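Local coordinates for protein probable manganase-dependent inorganic pyrophosphatase (Clostridium perfringens, PDB 3L2B) that probably hydrolyses inorganic pyrophosphate to phosphate, its regulatory region of CBS and DRTGG domains binding the activator diadenosine tetraphosphate, at residues V141-P152 / I165-S174. Residues are numbered along the deposited sequence; the frame is centred on the assembly and turned at random.
Sequences VSLLIVTGGHTP and ITVITTPHDS
Ile145 and Ile168 run alongside one another, both extending from the same face of the sheet, as expected of paired residues in the parallel strands 143-146 and 166-169. With the intervening helix 154-163 these strands form a beta-alpha-beta unit of the DRTGG domain, and their short axes cross at -17°. Ile145 CG2 meets Ile168 CG1 at 4.0 Å. Chi1 of 70° sets Ile168 CG1 between its own backbone N and carbonyl carbon, bringing it close to the neighbouring strand. On the same face, Leu143 reaches across with CD1, which touches Thr166 CG2 at 3.6 Å.

The other face carries Leu144, Val146, Val167 and Thr169, and helix 130-138 packs against Leu144 and Val146. Here Pro152 and Thr169 pass one another head to tail, Pro152 CD coming 3.4 Å from Thr169 OG1, a hydroxyl hydrogen-bonded to Gln91 of the adjoining strand 89-92.

Four backbone bonds hold the register: Leu144 N and Val146 N donate to Thr166 O and Ile168 O, respectively, while Ile168 N and Thr170 N donate to Leu144 O and Val146 O, respectively. Alongside, one water donates to Ser142 O and accepts from Thr166 N.

Beyond the strands, a type I' turn from Thr147 to His150 meets an ST turn in which Thr170 OG1 accepts from His172 N. Thr170 OG1 is also hydrogen-bonded to Leu86 O. Gly149 N reaches Thr170 O through a bent bond (134° at hydrogen), whereas Gly148 N donates a hydrogen bond to His172 O, 3.1 Å away, from above the plane of the His172 carbonyl.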
ATOM      1  N   VAL A 141      -0.383 -19.069  19.191  1.00 48.07           N
ATOM      2  CA  VAL A 141      -0.563 -18.227  18.012  1.00 46.23           C
ATOM      3  C   VAL A 141      -1.292 -19.071  16.950  1.00 46.49           C
ATOM      4  O   VAL A 141      -1.131 -20.290  16.883  1.00 46.75           O
ATOM      5  CB  VAL A 141       0.759 -17.695  17.468  1.00 45.29           C
ATOM      6  CG1 VAL A 141       1.397 -16.671  18.457  1.00 42.98           C
ATOM      7  CG2 VAL A 141       1.700 -18.833  17.163  1.00 45.64           C
ATOM      8  N   SER A 142      -2.135 -18.421  16.176  1.00 44.73           N
ATOM      9  CA  SER A 142      -2.858 -19.117  15.137  1.00 45.24           C
ATOM     10  C   SER A 142      -1.932 -19.322  13.938  1.00 44.07           C
ATOM     11  O   SER A 142      -2.107 -20.249  13.160  1.00 44.91           O
ATOM     12  CB  SER A 142      -4.108 -18.344  14.718  1.00 44.99           C
ATOM     13  OG  SER A 142      -3.763 -17.107  14.123  1.00 42.79           O
ATOM     14  N   LEU A 143      -0.930 -18.465  13.811  1.00 42.11           N
ATOM     15  CA  LEU A 143       0.010 -18.557  12.676  1.00 40.88           C
ATOM     16  C   LEU A 143       1.374 -18.045  13.031  1.00 40.53           C
ATOM     17  O   LEU A 143       1.537 -16.885  13.432  1.00 39.95           O
ATOM     18  CB  LEU A 143      -0.510 -17.829  11.446  1.00 39.29           C
ATOM     19  CG  LEU A 143       0.368 -17.827  10.188  1.00 39.68           C
ATOM     20  CD1 LEU A 143       0.691 -19.263   9.749  1.00 39.97           C
ATOM     21  CD2 LEU A 143      -0.301 -17.038   9.058  1.00 35.49           C
ATOM     22  N   LEU A 144       2.345 -18.935  12.859  1.00 40.74           N
ATOM     23  CA  LEU A 144       3.758 -18.611  12.988  1.00 40.73           C
ATOM     24  C   LEU A 144       4.392 -18.443  11.613  1.00 40.94           C
ATOM     25  O   LEU A 144       4.413 -19.363  10.814  1.00 41.05           O
ATOM     26  CB  LEU A 144       4.472 -19.690  13.788  1.00 41.72           C
ATOM     27  CG  LEU A 144       5.965 -19.479  14.082  1.00 42.75           C
ATOM     28  CD1 LEU A 144       6.207 -18.151  14.750  1.00 42.20           C
ATOM     29  CD2 LEU A 144       6.476 -20.626  14.950  1.00 42.26           C
ATOM     30  N   ILE A 145       4.862 -17.222  11.343  1.00 40.96           N
ATOM     31  CA  ILE A 145       5.601 -16.916  10.126  1.00 41.29           C
ATOM     32  C   ILE A 145       7.083 -16.739  10.466  1.00 42.20           C
ATOM     33  O   ILE A 145       7.471 -15.779  11.117  1.00 41.68           O
ATOM     34  CB  ILE A 145       5.059 -15.661   9.425  1.00 40.33           C
ATOM     35  CG1 ILE A 145       3.536 -15.690   9.348  1.00 39.37           C
ATOM     36  CG2 ILE A 145       5.585 -15.546   8.018  1.00 40.66           C
ATOM     37  CD1 ILE A 145       2.927 -14.554   8.515  1.00 34.54           C
ATOM     38  N   VAL A 146       7.901 -17.683  10.015  1.00 44.04           N
ATOM     39  CA  VAL A 146       9.349 -17.613  10.217  1.00 45.50           C
ATOM     40  C   VAL A 146       9.985 -16.921   9.027  1.00 46.75           C
ATOM     41  O   VAL A 146       9.718 -17.279   7.868  1.00 47.86           O
ATOM     42  CB  VAL A 146       9.985 -18.989  10.460  1.00 46.82           C
ATOM     43  CG1 VAL A 146      11.511 -18.852  10.697  1.00 47.55           C
ATOM     44  CG2 VAL A 146       9.305 -19.699  11.654  1.00 46.55           C
ATOM     45  N   THR A 147      10.790 -15.897   9.329  1.00 47.45           N
ATOM     46  CA  THR A 147      11.442 -15.059   8.308  1.00 49.52           C
ATOM     47  C   THR A 147      12.789 -15.642   7.903  1.00 51.52           C
ATOM     48  O   THR A 147      13.266 -16.612   8.480  1.00 52.39           O
ATOM     49  CB  THR A 147      11.718 -13.584   8.810  1.00 49.06           C
ATOM     50  OG1 THR A 147      12.615 -13.596   9.920  1.00 51.24           O
ATOM     51  CG2 THR A 147      10.470 -12.886   9.254  1.00 47.65           C
ATOM     52  N   GLY A 148      13.392 -15.014   6.911  1.00 53.15           N
ATOM     53  CA  GLY A 148      14.775 -15.286   6.529  1.00 55.38           C
ATOM     54  C   GLY A 148      15.002 -16.535   5.707  1.00 57.47           C
ATOM     55  O   GLY A 148      16.142 -16.839   5.345  1.00 59.15           O
ATOM     56  N   GLY A 149      13.922 -17.258   5.405  1.00 57.77           N
ATOM     57  CA  GLY A 149      14.011 -18.521   4.658  1.00 59.32           C
ATOM     58  C   GLY A 149      14.492 -19.644   5.566  1.00 60.67           C
ATOM     59  O   GLY A 149      14.801 -20.739   5.115  1.00 62.64           O
ATOM     60  N   HIS A 150      14.512 -19.351   6.859  1.00 60.12           N
ATOM     61  CA  HIS A 150      15.012 -20.268   7.891  1.00 61.39           C
ATOM     62  C   HIS A 150      13.992 -21.293   8.373  1.00 60.80           C
ATOM     63  O   HIS A 150      13.512 -21.225   9.505  1.00 58.63           O
ATOM     64  CB  HIS A 150      15.531 -19.455   9.089  1.00 60.70           C
ATOM     65  CG  HIS A 150      16.695 -18.576   8.746  1.00 63.74           C
ATOM     66  ND1 HIS A 150      16.728 -17.228   9.043  1.00 64.23           N
ATOM     67  CD2 HIS A 150      17.856 -18.852   8.099  1.00 67.50           C
ATOM     68  CE1 HIS A 150      17.868 -16.715   8.608  1.00 67.16           C
ATOM     69  NE2 HIS A 150      18.570 -17.678   8.031  1.00 69.01           N
ATOM     70  N   THR A 151      13.671 -22.246   7.503  1.00 62.47           N
ATOM     71  CA  THR A 151      12.731 -23.313   7.867  1.00 63.21           C
ATOM     72  C   THR A 151      13.103 -23.812   9.275  1.00 63.77           C
ATOM     73  O   THR A 151      14.251 -24.138   9.531  1.00 65.22           O
ATOM     74  CB  THR A 151      12.743 -24.489   6.862  1.00 65.34           C
ATOM     75  OG1 THR A 151      12.591 -24.000   5.517  1.00 65.46           O
ATOM     76  CG2 THR A 151      11.617 -25.461   7.154  1.00 65.11           C
ATOM     77  N   PRO A 152      12.142 -23.837  10.207  1.00 63.17           N
ATOM     78  CA  PRO A 152      12.475 -24.163  11.599  1.00 63.44           C
ATOM     79  C   PRO A 152      12.803 -25.651  11.799  1.00 65.32           C
ATOM     80  O   PRO A 152      12.640 -26.455  10.884  1.00 66.81           O
ATOM     81  CB  PRO A 152      11.197 -23.786  12.349  1.00 61.74           C
ATOM     82  CG  PRO A 152      10.137 -23.972  11.381  1.00 61.91           C
ATOM     83  CD  PRO A 152      10.699 -23.624  10.029  1.00 62.17           C
ATOM     84  N   ILE A 165      -0.741 -25.670  15.596  1.00 51.27           N
ATOM     85  CA  ILE A 165      -0.359 -24.319  15.203  1.00 48.83           C
ATOM     86  C   ILE A 165       0.157 -24.360  13.790  1.00 47.63           C
ATOM     87  O   ILE A 165       1.089 -25.118  13.485  1.00 48.40           O
ATOM     88  CB  ILE A 165       0.745 -23.737  16.104  1.00 47.74           C
ATOM     89  CG1 ILE A 165       0.371 -23.906  17.577  1.00 47.93           C
ATOM     90  CG2 ILE A 165       1.002 -22.240  15.708  1.00 45.43           C
ATOM     91  CD1 ILE A 165      -0.952 -23.253  17.967  1.00 45.55           C
ATOM     92  N   THR A 166      -0.472 -23.579  12.926  1.00 45.54           N
ATOM     93  CA  THR A 166       0.015 -23.432  11.553  1.00 44.70           C
ATOM     94  C   THR A 166       1.338 -22.674  11.535  1.00 44.45           C
ATOM     95  O   THR A 166       1.501 -21.640  12.201  1.00 43.29           O
ATOM     96  CB  THR A 166      -0.972 -22.693  10.686  1.00 44.24           C
ATOM     97  OG1 THR A 166      -2.228 -23.367  10.741  1.00 43.71           O
ATOM     98  CG2 THR A 166      -0.479 -22.619   9.217  1.00 43.40           C
ATOM     99  N   VAL A 167       2.292 -23.230  10.800  1.00 45.13           N
ATOM    100  CA  VAL A 167       3.621 -22.665  10.701  1.00 44.53           C
ATOM    101  C   VAL A 167       4.050 -22.575   9.249  1.00 45.17           C
ATOM    102  O   VAL A 167       3.907 -23.521   8.504  1.00 46.50           O
ATOM    103  CB  VAL A 167       4.633 -23.535  11.405  1.00 45.67           C
ATOM    104  CG1 VAL A 167       5.988 -22.854  11.395  1.00 44.71           C
ATOM    105  CG2 VAL A 167       4.165 -23.854  12.808  1.00 44.33           C
ATOM    106  N   ILE A 168       4.580 -21.426   8.862  1.00 44.12           N
ATOM    107  CA  ILE A 168       5.111 -21.251   7.538  1.00 44.26           C
ATOM    108  C   ILE A 168       6.426 -20.496   7.572  1.00 44.34           C
ATOM    109  O   ILE A 168       6.812 -19.912   8.584  1.00 43.57           O
ATOM    110  CB  ILE A 168       4.123 -20.516   6.632  1.00 44.32           C
ATOM    111  CG1 ILE A 168       3.995 -19.038   7.054  1.00 42.26           C
ATOM    112  CG2 ILE A 168       2.760 -21.223   6.655  1.00 44.08           C
ATOM    113  CD1 ILE A 168       3.010 -18.224   6.195  1.00 41.17           C
ATOM    114  N   THR A 169       7.105 -20.531   6.436  1.00 45.12           N
ATOM    115  CA  THR A 169       8.410 -19.913   6.291  1.00 45.33           C
ATOM    116  C   THR A 169       8.493 -19.107   5.014  1.00 44.80           C
ATOM    117  O   THR A 169       8.197 -19.600   3.929  1.00 46.01           O
ATOM    118  CB  THR A 169       9.531 -20.972   6.251  1.00 47.05           C
ATOM    119  OG1 THR A 169       9.610 -21.620   7.526  1.00 49.34           O
ATOM    120  CG2 THR A 169      10.884 -20.300   5.945  1.00 47.44           C
ATOM    121  N   THR A 170       8.909 -17.857   5.157  1.00 43.56           N
ATOM    122  CA  THR A 170       9.100 -16.992   4.000  1.00 43.43           C
ATOM    123  C   THR A 170      10.568 -16.633   3.823  1.00 44.41           C
ATOM    124  O   THR A 170      11.312 -16.616   4.786  1.00 44.72           O
ATOM    125  CB  THR A 170       8.311 -15.674   4.153  1.00 42.17           C
ATOM    126  OG1 THR A 170       8.640 -14.803   3.056  1.00 42.21           O
ATOM    127  CG2 THR A 170       8.667 -14.976   5.459  1.00 40.17           C
ATOM    128  N   PRO A 171      10.989 -16.287   2.599  1.00 45.98           N
ATOM    129  CA  PRO A 171      12.400 -15.864   2.488  1.00 47.18           C
ATOM    130  C   PRO A 171      12.645 -14.435   3.001  1.00 46.53           C
ATOM    131  O   PRO A 171      13.764 -14.023   3.260  1.00 47.76           O
ATOM    132  CB  PRO A 171      12.674 -15.963   0.983  1.00 48.32           C
ATOM    133  CG  PRO A 171      11.359 -15.977   0.331  1.00 47.68           C
ATOM    134  CD  PRO A 171      10.390 -16.576   1.284  1.00 46.27           C
ATOM    135  N   HIS A 172      11.566 -13.713   3.220  1.00 45.36           N
ATOM    136  CA  HIS A 172      11.646 -12.275   3.449  1.00 43.28           C
ATOM    137  C   HIS A 172      12.006 -11.988   4.869  1.00 43.15           C
ATOM    138  O   HIS A 172      11.652 -12.743   5.767  1.00 42.61           O
ATOM    139  CB  HIS A 172      10.299 -11.648   3.121  1.00 42.28           C
ATOM    140  CG  HIS A 172       9.925 -11.776   1.690  1.00 39.96           C
ATOM    141  ND1 HIS A 172      10.775 -11.401   0.678  1.00 41.25           N
ATOM    142  CD2 HIS A 172       8.799 -12.224   1.094  1.00 38.14           C
ATOM    143  CE1 HIS A 172      10.178 -11.590  -0.485  1.00 40.85           C
ATOM    144  NE2 HIS A 172       8.980 -12.097  -0.262  1.00 38.03           N
ATOM    145  N   ASP A 173      12.700 -10.878   5.091  1.00 43.68           N
ATOM    146  CA  ASP A 173      12.919 -10.408   6.455  1.00 43.67           C
ATOM    147  C   ASP A 173      11.638  -9.789   7.022  1.00 42.55           C
ATOM    148  O   ASP A 173      10.633  -9.664   6.317  1.00 41.96           O
ATOM    149  CB  ASP A 173      14.119  -9.454   6.579  1.00 45.38           C
ATOM    150  CG  ASP A 173      13.890  -8.086   5.956  1.00 47.95           C
ATOM    151  OD1 ASP A 173      12.913  -7.875   5.196  1.00 50.84           O
ATOM    152  OD2 ASP A 173      14.747  -7.204   6.230  1.00 54.23           O
ATOM    153  N   SER A 174      11.678  -9.414   8.299  1.00 42.16           N
ATOM    154  CA  SER A 174      10.445  -9.050   9.004  1.00 41.50           C
ATOM    155  C   SER A 174       9.859  -7.736   8.536  1.00 40.86           C
ATOM    156  O   SER A 174       8.622  -7.601   8.461  1.00 40.77           O
ATOM    157  CB  SER A 174      10.569  -9.132  10.538  1.00 41.14           C
ATOM    158  OG  SER A 174      11.696  -8.464  11.029  1.00 44.89           O
TER
HETATM  159  O   HOH W   1      -3.001 -22.652  13.539  1.00 51.91           O